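PDB 2XGR: SPD1 nuclease from Streptococcus pyogenes, which probably cleaves DNA outside the cell as a prophage-encoded, metal-dependent endonuclease of the His-Me finger superfamily. Local coordinates for residues N47-K52 with D223-T228; L62-L67 with N131-N136; N71-S76 with G120-Y125; T141-T146 with S235-N240; L179-T184 with I197-V202. All coordinates share one frame; numbering follows the deposited sequence.

How the interactions relate
Interaction 5 is the centre of the set: it pairs two strands of the large antiparallel sheet, about 5 Å from the centre of the chain. Interaction 1 continues from one end of it, its centre about 12 Å away, through the backbone pair Thr-228 and Tyr-201. Interaction 3 joins the neighbouring strand, Ser-76 bonding to Val-183, and touches interaction 2, whose centre lies about 6 Å away. Interaction 4 touches interaction 5 through Leu-144 and Ile-197. Interaction 3 includes the end of strand 119-121, whose Arg-Gly-His run resembles the family signature and so probably marks the active-site region; interaction 2 packs next to it, whereas interaction 1 is peripheral.

Interaction 1: N47-K52 with D223-T228; sequences NTVSSK and DENGVT
Lys-52 runs fully extended beyond CG, every later torsion near trans, which carries its ammonium group across to Asp-223, whose carboxyl carbon is tucked between its own backbone N and carbonyl carbon (chi1 71°). The two side chains arrive from opposite directions and close a salt bridge, with Lys-52 NZ 2.8 Å from Asp-223 OD2. The nitrogen comes to the anti side of that oxygen, 15° out of the carboxylate plane. On the same oxygen a water donates a further hydrogen bond; this water accepts from Asn-225 ND2 and is also bonded to Ser-50 OG, so both segments share it.

The aspartate divides its work between its two oxygens. Asp-223 OD1 serves its own loop, accepting the backbone N of Asn-225 at 2.8 Å and that of Val-227 at 2.9 Å, the two N-H groups reaching it from opposite faces of the carboxylate. The first of these makes an Asx turn, overlapping a type I beta turn from Asp-223 to Gly-226, and together they shape the tight connection between strands 221-222 and 228-233. The facing loop is braced in a comparable way: Lys-52 N donates to Ser-50 OG at 3.0 Å, an ST turn.

Around this polar centre the packing is light. Val-49 and Asn-225 pass alongside one another, running opposite ways, which brings Val-49 CG2 to 3.3 Å from Asn-225 OD1. A second water accepts from Asn-225 ND2 and reaches Val-49 O only weakly. Further in, Val-227 CG2 lies 4.1 Å from Ser-50 OG, while the carbonyl of Lys-52 accepts from Gln-200 and His-77 of the sheet.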
# COMPACT_ATOMS: atom_id res chain seq x y z
N ASN A 47 13.81 15.11 -1.71
CA ASN A 47 13.49 13.67 -1.73
C ASN A 47 14.77 12.82 -1.78
O ASN A 47 14.77 11.66 -1.36
CB ASN A 47 12.60 13.37 -2.95
CG ASN A 47 13.29 13.70 -4.27
OD1 ASN A 47 13.23 14.86 -4.77
ND2 ASN A 47 13.91 12.70 -4.84
N THR A 48 15.88 13.37 -2.31
CA THR A 48 17.11 12.61 -2.45
C THR A 48 17.78 12.31 -1.12
O THR A 48 18.74 11.51 -1.06
CB THR A 48 18.15 13.40 -3.34
OG1 THR A 48 18.15 14.75 -2.90
CG2 THR A 48 17.69 13.38 -4.83
N VAL A 49 17.27 12.86 -0.02
CA VAL A 49 17.82 12.47 1.26
C VAL A 49 17.46 11.05 1.66
O VAL A 49 18.16 10.44 2.44
CB VAL A 49 17.45 13.38 2.47
CG1 VAL A 49 17.69 14.83 2.13
CG2 VAL A 49 15.97 13.12 2.91
N SER A 50 16.37 10.54 1.08
CA SER A 50 15.92 9.18 1.46
C SER A 50 16.39 8.19 0.41
O SER A 50 16.47 8.51 -0.76
CB SER A 50 14.39 9.15 1.48
OG SER A 50 13.99 7.80 1.81
N SER A 51 16.78 7.03 0.83
CA SER A 51 17.06 5.96 -0.14
C SER A 51 15.88 5.02 -0.31
O SER A 51 16.00 4.00 -0.97
CB SER A 51 18.32 5.19 0.32
OG SER A 51 18.09 4.49 1.54
N LYS A 52 14.74 5.36 0.29
CA LYS A 52 13.58 4.49 0.24
C LYS A 52 12.62 4.70 -0.91
O LYS A 52 11.72 3.84 -1.07
CB LYS A 52 12.77 4.64 1.52
CG LYS A 52 13.56 4.19 2.78
CD LYS A 52 12.62 4.30 3.98
CE LYS A 52 13.36 3.95 5.32
NZ LYS A 52 12.44 4.05 6.50
N ASP A 223 10.16 7.89 9.84
CA ASP A 223 11.62 7.72 9.96
C ASP A 223 12.27 9.11 10.01
O ASP A 223 11.58 10.14 10.10
CB ASP A 223 12.18 6.85 8.80
CG ASP A 223 12.16 7.58 7.43
OD1 ASP A 223 11.83 8.79 7.26
OD2 ASP A 223 12.42 6.84 6.47
N GLU A 224 13.59 9.16 9.98
CA GLU A 224 14.20 10.46 10.22
C GLU A 224 14.15 11.41 9.03
O GLU A 224 14.63 12.53 9.14
CB GLU A 224 15.60 10.31 10.84
CG GLU A 224 16.54 9.25 10.28
CD GLU A 224 15.93 7.95 9.66
OE1 GLU A 224 16.31 7.76 8.50
OE2 GLU A 224 15.17 7.12 10.29
N ASN A 225 13.53 10.98 7.91
CA ASN A 225 13.27 11.89 6.76
C ASN A 225 11.80 12.17 6.56
O ASN A 225 11.40 12.77 5.57
CB ASN A 225 13.85 11.30 5.49
CG ASN A 225 15.32 11.08 5.59
OD1 ASN A 225 16.08 11.99 6.01
ND2 ASN A 225 15.77 9.92 5.19
N GLY A 226 10.96 11.73 7.51
CA GLY A 226 9.58 11.99 7.35
C GLY A 226 8.77 10.98 6.51
O GLY A 226 7.61 11.23 6.25
N VAL A 227 9.40 9.86 6.15
CA VAL A 227 8.73 8.80 5.37
C VAL A 227 8.01 7.90 6.39
O VAL A 227 8.59 7.53 7.41
CB VAL A 227 9.79 7.99 4.62
CG1 VAL A 227 9.11 6.77 3.84
CG2 VAL A 227 10.51 8.96 3.67
N THR A 228 6.73 7.57 6.12
CA THR A 228 5.90 6.82 7.08
C THR A 228 5.77 5.38 6.67
O THR A 228 5.69 5.11 5.48
CB THR A 228 4.50 7.41 7.12
OG1 THR A 228 4.58 8.76 7.58
CG2 THR A 228 3.58 6.70 8.15
O HOH W 1 18.52 8.71 5.44
O HOH W 2 14.12 7.69 4.53

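Interaction 2: L62-L67 with N131-N136; sequences LQLGEL and NDEPRN
Glu-133, whose CG packs against Leu-64 of the facing segment, offers a carboxylate oxygen, OE2, that Arg-135 grips twice. The backbone N of Arg-135 donates to Glu-133 OE2 from the anti side at 2.8 Å. Arg-135 NH1 closes a salt bridge to Glu-133 OE2 from the syn side, also 2.8 Å. Because OE2 lies only 5° out of the guanidinium plane, this second bond limits how the flat group can turn. The bend of Glu-133 at chi2 (51°) curls the carboxylate back to meet both donors.

Held in this way, the two polar residues present their carbons to the segment 62-67. Leu-64 and Glu-133 approach from opposite sides, Leu-64 CD1 lying 3.5 Å from the methylene CG of Glu-133, and the CB of Leu-64 rests beside Arg-135 CB. Leu-67 crosses the arginine at about a right angle: its CG is 3.7 Å from Arg-135 CG and also lies over one guanidinium face, offset toward the rim. The tip of Leu-67 continues to Pro-134, CD1 to CG at 4.1 Å. Between Leu-64 and Leu-67 in the chain, Gly-65 O touches the methylenes of Arg-135, 3.4 Å from its CG. A water lies close to both Gly-65 O and Arg-135 O, placed to donate to either.

Strand 61-64 pairs with strand 76-80 in the large antiparallel sheet, while the segment 131-136 leads from helix 125-128 into strand 137-139. At that junction the side chain of Asn-136 packs against Cys-128 of the helix and His-121, and Pro-134 lies against Arg-119 on strand 119-121.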
# COMPACT_ATOMS: atom_id res chain seq x y z
N LEU A 62 5.74 3.08 -12.06
CA LEU A 62 5.37 1.93 -11.26
C LEU A 62 6.50 0.94 -11.43
O LEU A 62 6.87 0.60 -12.52
CB LEU A 62 4.06 1.35 -11.78
CG LEU A 62 3.60 0.02 -11.18
CD1 LEU A 62 3.23 0.25 -9.71
CD2 LEU A 62 2.41 -0.51 -11.99
N GLN A 63 7.10 0.56 -10.31
CA GLN A 63 8.19 -0.41 -10.34
C GLN A 63 7.76 -1.66 -9.57
O GLN A 63 7.36 -1.55 -8.42
CB GLN A 63 9.43 0.29 -9.76
CG GLN A 63 10.72 -0.50 -10.08
CD GLN A 63 11.99 0.38 -10.24
OE1 GLN A 63 13.09 -0.15 -10.11
NE2 GLN A 63 11.84 1.71 -10.48
N LEU A 64 7.89 -2.85 -10.16
CA LEU A 64 7.45 -4.06 -9.50
C LEU A 64 8.67 -4.91 -9.20
O LEU A 64 9.43 -5.20 -10.11
CB LEU A 64 6.53 -4.84 -10.43
CG LEU A 64 5.21 -4.13 -10.81
CD1 LEU A 64 4.36 -4.98 -11.82
CD2 LEU A 64 4.45 -3.80 -9.54
N GLY A 65 8.80 -5.42 -8.00
CA GLY A 65 9.95 -6.28 -7.76
C GLY A 65 9.83 -7.61 -8.49
O GLY A 65 8.77 -8.00 -8.94
N GLU A 66 10.96 -8.28 -8.70
CA GLU A 66 10.91 -9.64 -9.31
C GLU A 66 10.05 -10.65 -8.52
O GLU A 66 9.82 -10.52 -7.29
CB GLU A 66 12.39 -10.19 -9.38
CG GLU A 66 12.80 -10.59 -7.95
CD GLU A 66 14.26 -10.85 -7.79
OE1 GLU A 66 14.85 -11.50 -8.67
OE2 GLU A 66 14.82 -10.37 -6.78
N LEU A 67 9.51 -11.65 -9.22
CA LEU A 67 9.06 -12.84 -8.52
C LEU A 67 10.28 -13.61 -8.09
O LEU A 67 11.23 -13.75 -8.87
CB LEU A 67 8.21 -13.73 -9.43
CG LEU A 67 6.92 -13.07 -9.94
CD1 LEU A 67 6.20 -14.09 -10.84
CD2 LEU A 67 6.01 -12.72 -8.70
N ASN A 131 -4.24 -5.54 -13.36
CA ASN A 131 -5.17 -6.67 -13.18
C ASN A 131 -4.35 -7.94 -13.35
O ASN A 131 -3.67 -8.11 -14.37
CB ASN A 131 -6.20 -6.63 -14.33
CG ASN A 131 -7.20 -5.48 -14.19
OD1 ASN A 131 -8.01 -5.49 -13.27
ND2 ASN A 131 -7.11 -4.48 -15.07
N ASP A 132 -4.45 -8.83 -12.37
CA ASP A 132 -3.82 -10.16 -12.44
C ASP A 132 -2.32 -10.18 -12.63
O ASP A 132 -1.82 -11.15 -13.19
CB ASP A 132 -4.47 -11.04 -13.53
CG ASP A 132 -5.23 -12.21 -12.93
OD1 ASP A 132 -6.49 -12.13 -12.90
OD2 ASP A 132 -4.56 -13.19 -12.47
N GLU A 133 -1.60 -9.16 -12.19
CA GLU A 133 -0.15 -9.13 -12.36
C GLU A 133 0.47 -9.79 -11.12
O GLU A 133 0.31 -9.31 -10.01
CB GLU A 133 0.31 -7.66 -12.54
CG GLU A 133 1.83 -7.39 -12.28
CD GLU A 133 2.67 -8.35 -13.06
OE1 GLU A 133 2.31 -8.56 -14.24
OE2 GLU A 133 3.49 -9.13 -12.52
N PRO A 134 1.17 -10.95 -11.28
CA PRO A 134 1.54 -11.65 -10.06
C PRO A 134 2.53 -10.86 -9.20
O PRO A 134 2.61 -11.14 -7.99
CB PRO A 134 2.20 -12.95 -10.58
CG PRO A 134 2.48 -12.68 -11.98
CD PRO A 134 1.39 -11.78 -12.47
N ARG A 135 3.34 -10.01 -9.82
CA ARG A 135 4.32 -9.20 -9.02
C ARG A 135 3.66 -8.13 -8.16
O ARG A 135 4.31 -7.53 -7.30
CB ARG A 135 5.27 -8.48 -9.92
CG ARG A 135 6.20 -9.52 -10.59
CD ARG A 135 6.92 -8.79 -11.72
NE ARG A 135 7.55 -9.78 -12.57
CZ ARG A 135 6.95 -10.52 -13.51
NH1 ARG A 135 5.60 -10.58 -13.70
NH2 ARG A 135 7.78 -11.23 -14.28
N ASN A 136 2.35 -7.93 -8.37
CA ASN A 136 1.55 -7.04 -7.49
C ASN A 136 0.46 -7.79 -6.72
O ASN A 136 -0.50 -7.19 -6.19
CB ASN A 136 0.93 -5.93 -8.37
CG ASN A 136 0.38 -4.79 -7.53
OD1 ASN A 136 1.11 -4.27 -6.68
ND2 ASN A 136 -0.97 -4.45 -7.68
O HOH W 3 7.02 -8.25 -6.85

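Interaction 3: N71-S76 with G120-Y125; sequences NRATFS and GHLVGY
Apolar contacts carry most of this meeting, and Leu-122 is at their centre. Its CG stands anti to its own carbonyl carbon (chi1 -66°), sending CD1 toward the segment 71-76. There CD1 of Leu-122 lies 4.0 Å from Ala-73 CB and equally far from the carbonyl carbon of Phe-75. Closer to the backbone, Leu-122 CB meets Ser-76 CB at 3.8 Å. Val-183 and Pro-185 also touch this leucine, so strand 178-186 and the segment 71-76 both cover the buried side chain.

The segment 120-125 leaves strand 119-121, which pairs with 137-139 as a two-stranded antiparallel ribbon. Its Arg-119, Gly-120 and His-121 resemble the Arg-Gly-His signature of the non-specific endonucleases, consistent with the beta-beta-alpha metal finger of the superfamily. Leu-122 and Val-123 thus join that ribbon to the start of strand 76-80, immediately before Gly-124 takes the N-cap position of helix 125-128.

A mixed polar and apolar contact completes the interface. Ser-76 OG points anti to its backbone N (chi1 177°) and sits 3.3 Å from Val-123 CG2, a van der Waals contact. The hydroxyl's hydrogen bond goes instead to Asn-136 OD1, an oxygen that also accepts the backbone N of Val-123. One asparagine therefore ties both segments together. The backbone of Ser-76 bonds to Val-183 in the large sheet, and that of Leu-122 to Asn-136.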
# COMPACT_ATOMS: atom_id res chain seq x y z
N ASN A 71 8.54 -17.96 -6.61
CA ASN A 71 7.49 -17.30 -7.39
C ASN A 71 6.66 -16.30 -6.57
O ASN A 71 5.47 -16.09 -6.87
CB ASN A 71 6.58 -18.32 -8.05
CG ASN A 71 7.34 -19.19 -9.08
OD1 ASN A 71 8.21 -18.71 -9.86
ND2 ASN A 71 7.10 -20.51 -9.00
N ARG A 72 7.23 -15.80 -5.48
CA ARG A 72 6.45 -14.88 -4.64
C ARG A 72 6.75 -13.47 -5.10
O ARG A 72 7.92 -13.12 -5.37
CB ARG A 72 6.91 -15.04 -3.14
CG ARG A 72 6.67 -16.45 -2.59
CD ARG A 72 7.22 -16.59 -1.15
NE ARG A 72 8.66 -16.26 -1.07
CZ ARG A 72 9.47 -16.60 -0.05
NH1 ARG A 72 8.98 -17.18 1.06
NH2 ARG A 72 10.76 -16.32 -0.12
N ALA A 73 5.71 -12.60 -5.02
CA ALA A 73 5.97 -11.17 -5.25
C ALA A 73 6.87 -10.59 -4.15
O ALA A 73 6.83 -11.01 -2.99
CB ALA A 73 4.60 -10.43 -5.18
N THR A 74 7.64 -9.58 -4.50
CA THR A 74 8.62 -9.00 -3.57
C THR A 74 8.40 -7.55 -3.20
O THR A 74 8.76 -7.15 -2.08
CB THR A 74 10.07 -9.19 -4.06
OG1 THR A 74 10.24 -8.64 -5.36
CG2 THR A 74 10.34 -10.73 -4.14
N PHE A 75 7.89 -6.73 -4.13
CA PHE A 75 7.37 -5.38 -3.71
C PHE A 75 6.62 -4.76 -4.86
O PHE A 75 6.87 -5.11 -6.00
CB PHE A 75 8.51 -4.40 -3.29
CG PHE A 75 9.46 -4.02 -4.42
CD1 PHE A 75 9.22 -2.87 -5.24
CD2 PHE A 75 10.65 -4.75 -4.61
CE1 PHE A 75 10.13 -2.55 -6.32
CE2 PHE A 75 11.56 -4.37 -5.60
CZ PHE A 75 11.31 -3.29 -6.45
N SER A 76 5.86 -3.70 -4.58
CA SER A 76 5.30 -2.91 -5.67
C SER A 76 5.43 -1.42 -5.22
O SER A 76 5.17 -1.08 -4.05
CB SER A 76 3.83 -3.28 -5.80
OG SER A 76 3.26 -2.47 -6.83
N GLY A 120 -4.65 -10.63 -2.95
CA GLY A 120 -4.97 -9.21 -2.92
C GLY A 120 -3.80 -8.40 -3.47
O GLY A 120 -2.62 -8.87 -3.58
N HIS A 121 -4.11 -7.17 -3.88
CA HIS A 121 -3.10 -6.36 -4.48
C HIS A 121 -2.08 -5.87 -3.42
O HIS A 121 -2.43 -5.71 -2.25
CB HIS A 121 -3.74 -5.05 -5.01
CG HIS A 121 -4.39 -5.21 -6.36
ND1 HIS A 121 -5.38 -6.14 -6.59
CD2 HIS A 121 -4.21 -4.56 -7.53
CE1 HIS A 121 -5.75 -6.08 -7.86
NE2 HIS A 121 -5.09 -5.10 -8.44
N LEU A 122 -0.84 -5.63 -3.87
CA LEU A 122 0.13 -4.90 -3.03
C LEU A 122 -0.22 -3.38 -3.13
O LEU A 122 -0.79 -2.84 -2.20
CB LEU A 122 1.57 -5.18 -3.46
CG LEU A 122 1.98 -6.69 -3.22
CD1 LEU A 122 3.47 -6.89 -3.78
CD2 LEU A 122 2.02 -7.00 -1.69
N VAL A 123 0.05 -2.76 -4.28
CA VAL A 123 -0.45 -1.40 -4.51
C VAL A 123 -1.91 -1.50 -5.03
O VAL A 123 -2.16 -2.20 -6.01
CB VAL A 123 0.46 -0.65 -5.49
CG1 VAL A 123 -0.24 0.67 -5.97
CG2 VAL A 123 1.78 -0.25 -4.81
N GLY A 124 -2.89 -0.90 -4.32
CA GLY A 124 -4.28 -1.07 -4.76
C GLY A 124 -4.55 -0.63 -6.20
O GLY A 124 -3.90 0.29 -6.78
N TYR A 125 -5.62 -1.22 -6.72
CA TYR A 125 -5.93 -1.05 -8.15
C TYR A 125 -6.05 0.39 -8.62
O TYR A 125 -5.52 0.73 -9.68
CB TYR A 125 -7.29 -1.78 -8.43
CG TYR A 125 -7.64 -1.70 -9.87
CD1 TYR A 125 -6.96 -2.44 -10.83
CD2 TYR A 125 -8.58 -0.79 -10.29
CE1 TYR A 125 -7.32 -2.39 -12.19
CE2 TYR A 125 -8.96 -0.73 -11.65
CZ TYR A 125 -8.27 -1.48 -12.59
OH TYR A 125 -8.61 -1.39 -13.93

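Interaction 4: T141-T146 with S235-N240; sequences TAWLNT and SAPNIN
Pro-237 lies over one face of the Trp-143 indole, a clear CH-pi contact. Its CD stands 3.5 Å from the centroid of the five-membered ring of Trp-143, 16° off the ring normal, and its CG extends the cover across the six-membered ring, 3.9 Å from CZ2 of the tryptophan. Trp-143 CG is trans to its backbone N (chi1 -174°), which swings the indole out to the proline. Beside them Ala-236 CB packs on Trp-143 CB at 3.6 Å.

The polar half of this first shell belongs to Thr-141. Its OG1 donates to Ser-235 O at 2.8 Å, approaching from above the carbonyl plane, 60° out of it. The same hydroxyl accepts from Leu-144 N at 2.9 Å, the N-cap bond of helix 142-146. One side-chain oxygen therefore both closes the first turn of the helix and fastens the loop to it.

Outside this shell, other residues set the orientation. Glu-158 accepts from Trp-143 NE1, which limits how the indole can turn, and the ring of Tyr-149 meets that of the tryptophan. Asn-234 bonds to the backbone N of Thr-141. In the loop, Ala-236 to Ile-239 form a type I beta turn whose closing bond is weak.

Helix 142-146 follows strand 137-139, and its Leu-144 packs on Met-160 at the start of helix 160-173. The segment 235-240 is the loop running from strand 228-233 of the large sheet to the small pair 240-242 and 247-249.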
# COMPACT_ATOMS: atom_id res chain seq x y z
N THR A 141 -5.67 -12.21 3.56
CA THR A 141 -6.99 -12.26 4.20
C THR A 141 -7.89 -11.12 3.73
O THR A 141 -7.43 -10.05 3.37
CB THR A 141 -6.95 -12.26 5.72
OG1 THR A 141 -6.47 -11.01 6.23
CG2 THR A 141 -6.05 -13.47 6.26
N ALA A 142 -9.20 -11.39 3.74
CA ALA A 142 -10.19 -10.31 3.44
C ALA A 142 -10.10 -9.21 4.48
O ALA A 142 -10.13 -8.04 4.12
CB ALA A 142 -11.65 -10.97 3.45
N TRP A 143 -9.84 -9.59 5.74
CA TRP A 143 -9.60 -8.65 6.82
C TRP A 143 -8.46 -7.68 6.46
O TRP A 143 -8.64 -6.44 6.56
CB TRP A 143 -9.29 -9.42 8.16
CG TRP A 143 -9.18 -8.57 9.36
CD1 TRP A 143 -8.03 -8.20 10.00
CD2 TRP A 143 -10.25 -8.06 10.15
NE1 TRP A 143 -8.31 -7.42 11.09
CE2 TRP A 143 -9.67 -7.34 11.23
CE3 TRP A 143 -11.65 -8.18 10.08
CZ2 TRP A 143 -10.44 -6.72 12.21
CZ3 TRP A 143 -12.40 -7.57 11.07
CH2 TRP A 143 -11.80 -6.82 12.08
N LEU A 144 -7.32 -8.21 6.03
CA LEU A 144 -6.18 -7.33 5.68
C LEU A 144 -6.53 -6.49 4.43
O LEU A 144 -6.18 -5.32 4.32
CB LEU A 144 -4.93 -8.17 5.39
CG LEU A 144 -3.74 -7.32 4.93
CD1 LEU A 144 -3.41 -6.16 5.85
CD2 LEU A 144 -2.54 -8.27 4.79
N ASN A 145 -7.20 -7.12 3.48
CA ASN A 145 -7.42 -6.46 2.21
C ASN A 145 -8.40 -5.25 2.34
O ASN A 145 -8.06 -4.09 2.06
CB ASN A 145 -7.92 -7.47 1.18
CG ASN A 145 -8.23 -6.84 -0.20
OD1 ASN A 145 -7.39 -6.22 -0.82
ND2 ASN A 145 -9.44 -7.11 -0.72
N THR A 146 -9.62 -5.52 2.78
CA THR A 146 -10.59 -4.40 2.90
C THR A 146 -11.11 -4.23 4.33
O THR A 146 -12.03 -3.39 4.54
CB THR A 146 -11.85 -4.65 1.99
OG1 THR A 146 -12.33 -5.97 2.24
CG2 THR A 146 -11.57 -4.50 0.52
N SER A 235 -3.57 -11.64 8.74
CA SER A 235 -4.35 -12.59 9.56
C SER A 235 -5.80 -12.10 9.60
O SER A 235 -6.12 -11.03 9.05
CB SER A 235 -3.74 -12.64 10.99
OG SER A 235 -3.81 -11.37 11.60
N ALA A 236 -6.65 -12.82 10.32
CA ALA A 236 -8.03 -12.35 10.49
C ALA A 236 -8.59 -12.94 11.76
O ALA A 236 -8.21 -14.07 12.12
CB ALA A 236 -8.90 -12.80 9.32
N PRO A 237 -9.52 -12.22 12.41
CA PRO A 237 -10.02 -12.60 13.73
C PRO A 237 -10.48 -14.05 13.83
O PRO A 237 -10.24 -14.69 14.86
CB PRO A 237 -11.21 -11.67 13.89
CG PRO A 237 -10.75 -10.43 13.20
CD PRO A 237 -10.06 -10.92 11.98
N ASN A 238 -11.15 -14.56 12.81
CA ASN A 238 -11.91 -15.84 12.99
C ASN A 238 -11.28 -17.04 12.30
O ASN A 238 -11.98 -18.02 12.00
CB ASN A 238 -13.31 -15.68 12.39
CG ASN A 238 -13.28 -15.00 11.02
OD1 ASN A 238 -14.29 -14.96 10.31
ND2 ASN A 238 -12.12 -14.42 10.66
N ILE A 239 -10.01 -16.90 11.94
CA ILE A 239 -9.41 -17.79 10.98
C ILE A 239 -8.00 -18.12 11.42
O ILE A 239 -7.34 -17.31 12.09
CB ILE A 239 -9.40 -17.16 9.59
CG1 ILE A 239 -10.76 -17.34 8.90
CG2 ILE A 239 -8.32 -17.73 8.72
CD1 ILE A 239 -10.93 -16.41 7.68
N ASN A 240 -7.60 -19.36 11.13
CA ASN A 240 -6.19 -19.80 11.17
C ASN A 240 -5.67 -19.93 9.76
O ASN A 240 -6.35 -20.51 8.89
CB ASN A 240 -6.05 -21.17 11.82
CG ASN A 240 -6.40 -21.15 13.29
OD1 ASN A 240 -7.18 -22.00 13.76
ND2 ASN A 240 -5.87 -20.17 14.02

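Interaction 5: L179-T184 with I197-V202; sequences LDYKVT and IELQYV
Six backbone hydrogen bonds join Asp-180, Lys-182 and Thr-184 to Val-202, Gln-200 and Glu-198, two for each pair, in a regular antiparallel hairpin of strands 178-186 and 196-204. Gln-200 N lies 2.8 Å from Lys-182 O; the bond from Asp-180 N to Val-202 O is nearly straight, 172° at the hydrogen. The axes of segments 179-184 and 197-202 approach to 4.7 Å. In the alternate, non-hydrogen-bonded pairs, CA-H groups point at carbonyls instead, as where Tyr-181 CA lies 3.2 Å from Gln-200 O.

Waters extend the largely polar face carrying Asp-180, Lys-182, Thr-184, Glu-198 and Gln-200. One bridges Asp-180 OD1 and Gln-200 NE2; Asp-180 also bonds through OD2 to Gln-79, and Gln-200 has a further partner in the loop 47-52. Two more link Thr-184 OG1 with Glu-198 OE2.

The other face is mostly apolar and covered partly by helix 160-173. Tyr-181 CG stands opposite its backbone N (chi1 173°), which lays the ring along Leu-199, edge toward CB, and its hydroxyl bonds to Glu-164. Tyr-201 CB meets both Tyr-181 CD1, at 4.1 Å, and Leu-179 CD1, at 3.9 Å. Tightest is Val-183 CG1 against Ile-197 CG2, 3.3 Å apart.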
# COMPACT_ATOMS: atom_id res chain seq x y z
N LEU A 179 2.39 11.27 -4.68
CA LEU A 179 2.50 10.26 -3.62
C LEU A 179 3.54 9.25 -4.04
O LEU A 179 3.47 8.70 -5.18
CB LEU A 179 1.14 9.58 -3.50
CG LEU A 179 1.15 8.29 -2.62
CD1 LEU A 179 1.57 8.63 -1.12
CD2 LEU A 179 -0.24 7.58 -2.67
N ASP A 180 4.50 8.96 -3.16
CA ASP A 180 5.41 7.85 -3.40
C ASP A 180 4.94 6.79 -2.41
O ASP A 180 4.91 7.00 -1.18
CB ASP A 180 6.87 8.29 -3.12
CG ASP A 180 7.87 7.15 -3.31
OD1 ASP A 180 7.87 6.21 -2.51
OD2 ASP A 180 8.61 7.19 -4.34
N TYR A 181 4.63 5.59 -2.92
CA TYR A 181 4.00 4.61 -2.08
C TYR A 181 4.54 3.22 -2.44
O TYR A 181 4.46 2.79 -3.59
CB TYR A 181 2.45 4.70 -2.35
CG TYR A 181 1.57 3.63 -1.70
CD1 TYR A 181 1.74 3.23 -0.34
CD2 TYR A 181 0.57 3.00 -2.42
CE1 TYR A 181 0.89 2.25 0.24
CE2 TYR A 181 -0.28 1.99 -1.86
CZ TYR A 181 -0.10 1.65 -0.52
OH TYR A 181 -0.96 0.73 0.02
N LYS A 182 5.09 2.52 -1.44
CA LYS A 182 5.71 1.22 -1.67
C LYS A 182 5.02 0.23 -0.75
O LYS A 182 4.83 0.53 0.44
CB LYS A 182 7.21 1.30 -1.33
CG LYS A 182 7.90 -0.02 -1.74
CD LYS A 182 9.41 -0.01 -1.29
CE LYS A 182 10.10 -1.29 -1.77
NZ LYS A 182 11.53 -1.18 -1.27
N VAL A 183 4.62 -0.92 -1.30
CA VAL A 183 4.00 -1.98 -0.51
C VAL A 183 4.89 -3.22 -0.61
O VAL A 183 5.19 -3.72 -1.70
CB VAL A 183 2.54 -2.27 -1.01
CG1 VAL A 183 1.91 -3.42 -0.14
CG2 VAL A 183 1.71 -0.94 -0.91
N THR A 184 5.35 -3.68 0.54
CA THR A 184 6.33 -4.84 0.59
C THR A 184 5.81 -5.97 1.46
O THR A 184 5.55 -5.75 2.69
CB THR A 184 7.70 -4.36 1.18
OG1 THR A 184 8.19 -3.19 0.51
CG2 THR A 184 8.74 -5.50 1.20
N ILE A 197 2.39 -7.12 5.83
CA ILE A 197 2.65 -6.25 4.67
C ILE A 197 3.06 -4.89 5.18
O ILE A 197 2.44 -4.35 6.12
CB ILE A 197 1.26 -6.05 3.86
CG1 ILE A 197 0.69 -7.41 3.45
CG2 ILE A 197 1.47 -5.08 2.64
CD1 ILE A 197 1.43 -8.17 2.33
N GLU A 198 4.10 -4.32 4.57
CA GLU A 198 4.61 -3.00 4.97
C GLU A 198 4.12 -1.96 3.96
O GLU A 198 4.46 -2.10 2.77
CB GLU A 198 6.14 -3.03 4.86
CG GLU A 198 6.78 -1.74 5.27
CD GLU A 198 8.27 -1.64 4.93
OE1 GLU A 198 9.07 -1.91 5.85
OE2 GLU A 198 8.64 -1.21 3.79
N LEU A 199 3.38 -0.93 4.41
CA LEU A 199 3.00 0.16 3.57
C LEU A 199 3.92 1.32 3.89
O LEU A 199 3.99 1.74 5.03
CB LEU A 199 1.55 0.62 3.95
CG LEU A 199 0.41 -0.33 3.50
CD1 LEU A 199 0.39 -1.64 4.35
CD2 LEU A 199 -0.94 0.41 3.65
N GLN A 200 4.52 1.95 2.86
CA GLN A 200 5.48 3.04 3.07
C GLN A 200 5.07 4.22 2.19
O GLN A 200 4.87 4.06 0.98
CB GLN A 200 6.90 2.60 2.60
CG GLN A 200 7.94 3.68 2.79
CD GLN A 200 9.19 3.29 2.08
OE1 GLN A 200 9.96 2.46 2.58
NE2 GLN A 200 9.33 3.76 0.81
N TYR A 201 4.85 5.39 2.78
CA TYR A 201 4.36 6.48 1.96
C TYR A 201 4.89 7.83 2.39
O TYR A 201 5.18 8.08 3.59
CB TYR A 201 2.78 6.52 1.94
CG TYR A 201 2.15 6.41 3.30
CD1 TYR A 201 1.95 7.54 4.10
CD2 TYR A 201 1.75 5.16 3.80
CE1 TYR A 201 1.28 7.43 5.37
CE2 TYR A 201 1.10 5.08 5.09
CZ TYR A 201 0.85 6.22 5.81
OH TYR A 201 0.23 6.08 7.05
N VAL A 202 5.03 8.70 1.40
CA VAL A 202 5.43 10.10 1.68
C VAL A 202 4.96 10.90 0.48
O VAL A 202 4.77 10.31 -0.62
CB VAL A 202 6.92 10.22 1.86
CG1 VAL A 202 7.66 9.90 0.51
CG2 VAL A 202 7.36 11.68 2.39
O HOH W 4 7.31 5.50 0.06
O HOH W 5 10.54 -2.33 1.55
O HOH W 6 7.16 -1.00 1.65